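Local coordinates for DUF1881 domain-containing protein (Neurospora crassa, PDB 5Z6D) that combines a beta-gamma-crystallin domain with an Ig-like domain and carries a calcium site that contacts between the two domains appear to render inoperative, at residues Q56-T61 against G79-R84; T61-E66 against G127-L132. The protein carries 1 engineered substitution. All blocks are in the same frame, centred on the assembly; numbering follows the deposited sequence.

Interaction 1: Q56-T61 against G79-R84; sequences QHYNET and GLSRFR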
loop_
_atom_site.group_PDB
_atom_site.type_symbol
_atom_site.label_atom_id
_atom_site.label_comp_id
_atom_site.label_asym_id
_atom_site.label_seq_id
_atom_site.Cartn_x
_atom_site.Cartn_y
_atom_site.Cartn_z
ATOM N N GLN A 56 -4.464 5.809 3.969
ATOM C CA GLN A 56 -5.154 6.159 5.195
ATOM C C GLN A 56 -4.185 6.131 6.374
ATOM O O GLN A 56 -3.725 5.071 6.774
ATOM C CB GLN A 56 -6.314 5.189 5.418
ATOM C CG GLN A 56 -7.151 5.530 6.611
ATOM C CD GLN A 56 -7.590 6.966 6.585
ATOM O OE1 GLN A 56 -7.103 7.790 7.362
ATOM N NE2 GLN A 56 -8.503 7.286 5.675
ATOM N N HIS A 57 -3.866 7.290 6.932
ATOM C CA HIS A 57 -2.896 7.280 8.020
ATOM C C HIS A 57 -3.562 7.402 9.388
ATOM O O HIS A 57 -2.878 7.437 10.409
ATOM C CB HIS A 57 -1.846 8.376 7.814
ATOM C CG HIS A 57 -2.246 9.718 8.331
ATOM N ND1 HIS A 57 -3.215 10.490 7.732
ATOM C CD2 HIS A 57 -1.781 10.440 9.380
ATOM C CE1 HIS A 57 -3.341 11.627 8.393
ATOM N NE2 HIS A 57 -2.486 11.618 9.400
ATOM N N TYR A 58 -4.893 7.431 9.411
ATOM C CA TYR A 58 -5.626 7.470 10.684
ATOM C C TYR A 58 -6.118 6.095 11.127
ATOM O O TYR A 58 -6.823 5.975 12.129
ATOM C CB TYR A 58 -6.813 8.429 10.596
ATOM C CG TYR A 58 -6.388 9.869 10.501
ATOM C CD1 TYR A 58 -5.435 10.384 11.371
ATOM C CD2 TYR A 58 -6.912 10.706 9.525
ATOM C CE1 TYR A 58 -5.027 11.700 11.284
ATOM C CE2 TYR A 58 -6.509 12.026 9.426
ATOM C CZ TYR A 58 -5.568 12.517 10.312
ATOM O OH TYR A 58 -5.153 13.824 10.224
ATOM N N ASN A 59 -5.758 5.060 10.380
ATOM C CA ASN A 59 -6.028 3.705 10.831
ATOM C C ASN A 59 -5.021 2.733 10.242
ATOM O O ASN A 59 -4.094 3.137 9.530
ATOM C CB ASN A 59 -7.458 3.283 10.490
ATOM C CG ASN A 59 -7.730 3.248 8.997
ATOM O OD1 ASN A 59 -6.921 2.760 8.205
ATOM N ND2 ASN A 59 -8.894 3.761 8.606
ATOM N N GLU A 60 -5.203 1.457 10.539
ATOM C CA GLU A 60 -4.244 0.456 10.103
ATOM C C GLU A 60 -4.797 -0.456 9.005
ATOM O O GLU A 60 -4.325 -1.571 8.809
ATOM C CB GLU A 60 -3.785 -0.364 11.315
ATOM C CG GLU A 60 -2.943 0.459 12.281
ATOM C CD GLU A 60 -2.488 -0.323 13.504
ATOM O OE1 GLU A 60 -3.038 -1.416 13.759
ATOM O OE2 GLU A 60 -1.572 0.162 14.204
ATOM N N THR A 61 -5.785 0.023 8.254
ATOM C CA THR A 61 -6.398 -0.814 7.229
ATOM C C THR A 61 -5.490 -1.067 6.026
ATOM O O THR A 61 -5.623 -2.090 5.341
ATOM C CB THR A 61 -7.696 -0.181 6.699
ATOM O OG1 THR A 61 -7.373 1.061 6.047
ATOM C CG2 THR A 61 -8.653 0.069 7.832
ATOM N N GLY A 79 -11.824 7.479 2.970
ATOM C CA GLY A 79 -11.432 8.670 3.690
ATOM C C GLY A 79 -9.942 8.918 3.637
ATOM O O GLY A 79 -9.377 9.355 4.637
ATOM N N LEU A 80 -9.306 8.639 2.493
ATOM C CA LEU A 80 -7.836 8.696 2.411
ATOM C C LEU A 80 -7.338 10.056 2.883
ATOM O O LEU A 80 -7.940 11.086 2.580
ATOM C CB LEU A 80 -7.350 8.411 0.986
ATOM C CG LEU A 80 -7.828 7.099 0.356
ATOM C CD1 LEU A 80 -7.030 6.799 -0.899
ATOM C CD2 LEU A 80 -7.742 5.932 1.336
ATOM N N SER A 81 -6.260 10.060 3.658
ATOM C CA SER A 81 -5.874 11.272 4.366
ATOM C C SER A 81 -4.407 11.611 4.199
ATOM O O SER A 81 -3.930 12.593 4.756
ATOM C CB SER A 81 -6.191 11.121 5.845
ATOM O OG SER A 81 -5.547 9.967 6.346
ATOM N N ARG A 82 -3.685 10.818 3.415
ATOM C CA ARG A 82 -2.272 11.091 3.204
ATOM C C ARG A 82 -1.916 10.746 1.773
ATOM O O ARG A 82 -2.543 9.875 1.189
ATOM C CB ARG A 82 -1.424 10.281 4.188
ATOM C CG ARG A 82 0.082 10.423 4.031
ATOM C CD ARG A 82 0.796 9.730 5.192
ATOM N NE ARG A 82 2.243 9.883 5.106
ATOM C CZ ARG A 82 3.104 9.216 5.865
ATOM N NH1 ARG A 82 2.657 8.345 6.760
ATOM N NH2 ARG A 82 4.409 9.410 5.719
ATOM N N PHE A 83 -0.954 11.451 1.186
ATOM C CA PHE A 83 -0.466 11.038 -0.124
ATOM C C PHE A 83 1.000 11.359 -0.304
ATOM O O PHE A 83 1.545 12.209 0.384
ATOM C CB PHE A 83 -1.290 11.664 -1.267
ATOM C CG PHE A 83 -1.167 13.174 -1.398
ATOM C CD1 PHE A 83 -0.134 13.750 -2.134
ATOM C CD2 PHE A 83 -2.123 14.014 -0.830
ATOM C CE1 PHE A 83 -0.034 15.134 -2.282
ATOM C CE2 PHE A 83 -2.037 15.405 -0.982
ATOM C CZ PHE A 83 -0.995 15.961 -1.703
ATOM N N ARG A 84 1.631 10.656 -1.232
ATOM C CA ARG A 84 3.006 10.935 -1.597
ATOM C C ARG A 84 3.046 11.060 -3.105
ATOM O O ARG A 84 2.445 10.258 -3.829
ATOM C CB ARG A 84 3.969 9.842 -1.107
ATOM C CG ARG A 84 5.429 10.185 -1.369
ATOM C CD ARG A 84 6.389 9.137 -0.791
ATOM N NE ARG A 84 6.226 8.948 0.647
ATOM C CZ ARG A 84 6.921 8.060 1.354
ATOM N NH1 ARG A 84 7.808 7.285 0.740
ATOM N NH2 ARG A 84 6.726 7.936 2.662
#
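Gln56 and Ser81 carry the tight part of this contact, a polar knot between the loop after strand 50-55 and the turn leading into strand 82-87. Gln56 runs with CG anti to the backbone N (chi1 -176°) and then bends at chi2, which carries its amide over to the turn. Its OE1 takes two donors: Tyr58 N comes in the carbonyl plane on a lone pair, whereas Ser81 OG, 2.9 Å from Gln56 OE1, donates from well above that plane. The same Ser81 OG accepts from His57 ND1 at 2.8 Å, somewhat tilted from the imidazole plane, so the hydroxyl is held by two bonds. Gln56 NE2 donates to Gly79 O, although the 2.5 Å separation is doubtfully short. An alanine here would be likely to leave Tyr58 N and the Ser81 hydroxyl without the oxygen they share, the hydroxyl then being freer to turn.

Toward solvent the packing slackens. Tyr58, on the exposed side, just grazes Ser81 CB with CE2 (3.7 Å) and sends its OH to Val33 O, while Arg82 passes His57 CB with its methylene CD and forms a salt bridge through NE with Asp30. Ser81 and Arg82 form a classic beta bulge opposite Trp55. Gln56, Gly79 and Ser81 belong, with Asp39, to the calcium site of this beta-gamma-crystallin domain, which holds no metal here.

Interaction 2: T61-E66 against G127-L132; sequences TGHYRE and GDEYGL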
loop_
_atom_site.group_PDB
_atom_site.type_symbol
_atom_site.label_atom_id
_atom_site.label_comp_id
_atom_site.label_asym_id
_atom_site.label_seq_id
_atom_site.Cartn_x
_atom_site.Cartn_y
_atom_site.Cartn_z
ATOM N N THR A 61 -5.785 0.023 8.254
ATOM C CA THR A 61 -6.398 -0.814 7.229
ATOM C C THR A 61 -5.490 -1.067 6.026
ATOM O O THR A 61 -5.623 -2.090 5.341
ATOM C CB THR A 61 -7.696 -0.181 6.699
ATOM O OG1 THR A 61 -7.373 1.061 6.047
ATOM C CG2 THR A 61 -8.653 0.069 7.832
ATOM N N GLY A 62 -4.600 -0.117 5.753
ATOM C CA GLY A 62 -3.761 -0.171 4.564
ATOM C C GLY A 62 -4.478 0.265 3.287
ATOM O O GLY A 62 -3.920 0.180 2.200
ATOM N N HIS A 63 -5.703 0.751 3.416
ATOM C CA HIS A 63 -6.473 1.122 2.222
ATOM C C HIS A 63 -5.757 2.205 1.427
ATOM O O HIS A 63 -5.258 3.175 1.986
ATOM C CB HIS A 63 -7.867 1.596 2.604
ATOM C CG HIS A 63 -8.746 0.503 3.123
ATOM N ND1 HIS A 63 -9.970 0.746 3.711
ATOM C CD2 HIS A 63 -8.577 -0.842 3.146
ATOM C CE1 HIS A 63 -10.517 -0.402 4.071
ATOM N NE2 HIS A 63 -9.691 -1.380 3.741
ATOM N N TYR A 64 -5.714 2.059 0.107
ATOM C CA TYR A 64 -4.997 3.046 -0.675
ATOM C C TYR A 64 -5.534 3.138 -2.093
ATOM O O TYR A 64 -6.293 2.273 -2.542
ATOM C CB TYR A 64 -3.492 2.727 -0.721
ATOM C CG TYR A 64 -3.124 1.592 -1.663
ATOM C CD1 TYR A 64 -2.545 1.852 -2.899
ATOM C CD2 TYR A 64 -3.362 0.264 -1.314
ATOM C CE1 TYR A 64 -2.218 0.822 -3.771
ATOM C CE2 TYR A 64 -3.033 -0.771 -2.175
ATOM C CZ TYR A 64 -2.456 -0.483 -3.400
ATOM O OH TYR A 64 -2.116 -1.499 -4.265
ATOM N N ARG A 65 -5.140 4.205 -2.779
ATOM C CA ARG A 65 -5.379 4.353 -4.206
ATOM C C ARG A 65 -4.110 4.845 -4.866
ATOM O O ARG A 65 -3.306 5.518 -4.222
ATOM C CB ARG A 65 -6.511 5.335 -4.472
ATOM C CG ARG A 65 -7.856 4.876 -3.965
ATOM C CD ARG A 65 -8.437 3.750 -4.798
ATOM N NE ARG A 65 -9.742 3.350 -4.276
ATOM C CZ ARG A 65 -10.905 3.847 -4.689
ATOM N NH1 ARG A 65 -10.947 4.767 -5.652
ATOM N NH2 ARG A 65 -12.036 3.416 -4.145
ATOM N N GLU A 66 -3.924 4.488 -6.132
ATOM C CA GLU A 66 -2.859 5.058 -6.950
ATOM C C GLU A 66 -3.479 5.873 -8.065
ATOM O O GLU A 66 -4.358 5.376 -8.768
ATOM C CB GLU A 66 -1.962 3.981 -7.567
ATOM C CG GLU A 66 -1.024 3.261 -6.620
ATOM C CD GLU A 66 -0.250 2.155 -7.332
ATOM O OE1 GLU A 66 -0.885 1.339 -8.031
ATOM O OE2 GLU A 66 0.990 2.108 -7.213
ATOM N N GLY A 127 -12.150 -9.980 2.166
ATOM C CA GLY A 127 -12.554 -9.262 0.974
ATOM C C GLY A 127 -11.395 -9.128 0.016
ATOM O O GLY A 127 -10.456 -9.930 0.053
ATOM N N ASP A 128 -11.445 -8.100 -0.827
ATOM C CA ASP A 128 -10.501 -7.987 -1.927
ATOM C C ASP A 128 -9.607 -6.757 -1.871
ATOM O O ASP A 128 -8.805 -6.544 -2.777
ATOM C CB ASP A 128 -11.260 -7.993 -3.257
ATOM C CG ASP A 128 -12.172 -9.197 -3.401
ATOM O OD1 ASP A 128 -11.797 -10.298 -2.937
ATOM O OD2 ASP A 128 -13.270 -9.038 -3.977
ATOM N N GLU A 129 -9.740 -5.930 -0.836
ATOM C CA GLU A 129 -8.940 -4.710 -0.779
ATOM C C GLU A 129 -7.526 -5.011 -0.308
ATOM O O GLU A 129 -7.330 -5.534 0.792
ATOM C CB GLU A 129 -9.573 -3.663 0.135
ATOM C CG GLU A 129 -10.810 -3.010 -0.452
ATOM C CD GLU A 129 -11.212 -1.755 0.293
ATOM O OE1 GLU A 129 -11.995 -1.864 1.262
ATOM O OE2 GLU A 129 -10.743 -0.661 -0.091
ATOM N N TYR A 130 -6.544 -4.695 -1.150
ATOM C CA TYR A 130 -5.145 -4.831 -0.766
ATOM C C TYR A 130 -4.766 -3.767 0.250
ATOM O O TYR A 130 -5.389 -2.706 0.323
ATOM C CB TYR A 130 -4.227 -4.729 -1.989
ATOM C CG TYR A 130 -4.050 -6.021 -2.760
ATOM C CD1 TYR A 130 -2.827 -6.672 -2.770
ATOM C CD2 TYR A 130 -5.095 -6.576 -3.495
ATOM C CE1 TYR A 130 -2.648 -7.834 -3.477
ATOM C CE2 TYR A 130 -4.925 -7.752 -4.204
ATOM C CZ TYR A 130 -3.695 -8.376 -4.187
ATOM O OH TYR A 130 -3.483 -9.549 -4.876
ATOM N N GLY A 131 -3.742 -4.056 1.044
ATOM C CA GLY A 131 -3.200 -3.065 1.938
ATOM C C GLY A 131 -1.828 -2.603 1.492
ATOM O O GLY A 131 -0.981 -3.411 1.125
ATOM N N LEU A 132 -1.614 -1.297 1.553
ATOM C CA LEU A 132 -0.344 -0.695 1.204
ATOM C C LEU A 132 0.655 -0.958 2.325
ATOM O O LEU A 132 0.438 -0.524 3.458
ATOM C CB LEU A 132 -0.523 0.808 0.971
ATOM C CG LEU A 132 0.752 1.588 0.661
ATOM C CD1 LEU A 132 1.267 1.265 -0.742
ATOM C CD2 LEU A 132 0.537 3.088 0.855
HETATM O O HOH W 1 -6.731 -0.641 -0.791
#
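Gly62 and Gly131 bring the two backbones together, their CA atoms 3.9 Å apart. One straight backbone hydrogen bond seals this approach: Leu132 N donates to Gly62 O at 2.8 Å, and Gly131 CA adds a CA-H...O contact to the same oxygen. A side chain on Gly62 would run into Gly131 CA, and its positive phi also favours glycine. A water extends the polar link, accepting from Tyr64 N and donating to Tyr130 O at 2.7 Å, so that a backbone N-H and a carbonyl too far apart to meet directly are joined.

The second kind of interaction is a stack. The carboxylate of Glu129 lies over one face of the His63 ring, the two planes 27° apart and Glu129 OE2 3.8 Å above the plane of the His63 ring, over its centre. It is a face contact and not a hydrogen bond, but a protonated imidazole would probably be drawn to the negative charge. Thr61 OG1 sits beyond the opposite face, off centre, and closes an ST turn by accepting from His63 N; the same hydroxyl is bonded to Asn59.

Apolar packing makes the third group. Tyr64 CG falls between the backbone N and the carbonyl carbon (chi1 76°), which lays the ring alongside Leu132. There Tyr64 CD2 lies 3.7 Å from Leu132 CB, Leu132 CD1 reaches over a face of the ring, and Tyr64 CE2 touches Tyr130 CB. Tyr130 OH itself goes to Thr191. Here strand 64-67, at the edge of a crystallin sheet, meets the outermost strand 131-136 of another sheet, forming part of the interface between the beta-gamma-crystallin and Ig-like domains.

Interaction 1 lies within the beta-gamma-crystallin domain, whereas interaction 2 ties that domain to the Ig-like one; their centres are 10 Å apart. Along the chain their segments alternate, 56-61, then 61-66, 79-84 and finally 127-132, and Thr61 belongs to both. Strands 64-67 and 82-87 lie in the same four-stranded antiparallel sheet, flanking strand 50-55. The two contacts also touch, Leu80 CD1 packing 3.7 Å from Arg65 CG. One loop therefore bears the calcium-site residue Gln56 at its start and enters the domain interface at its end. This continuity is consistent with interface interactions making the calcium site inoperative.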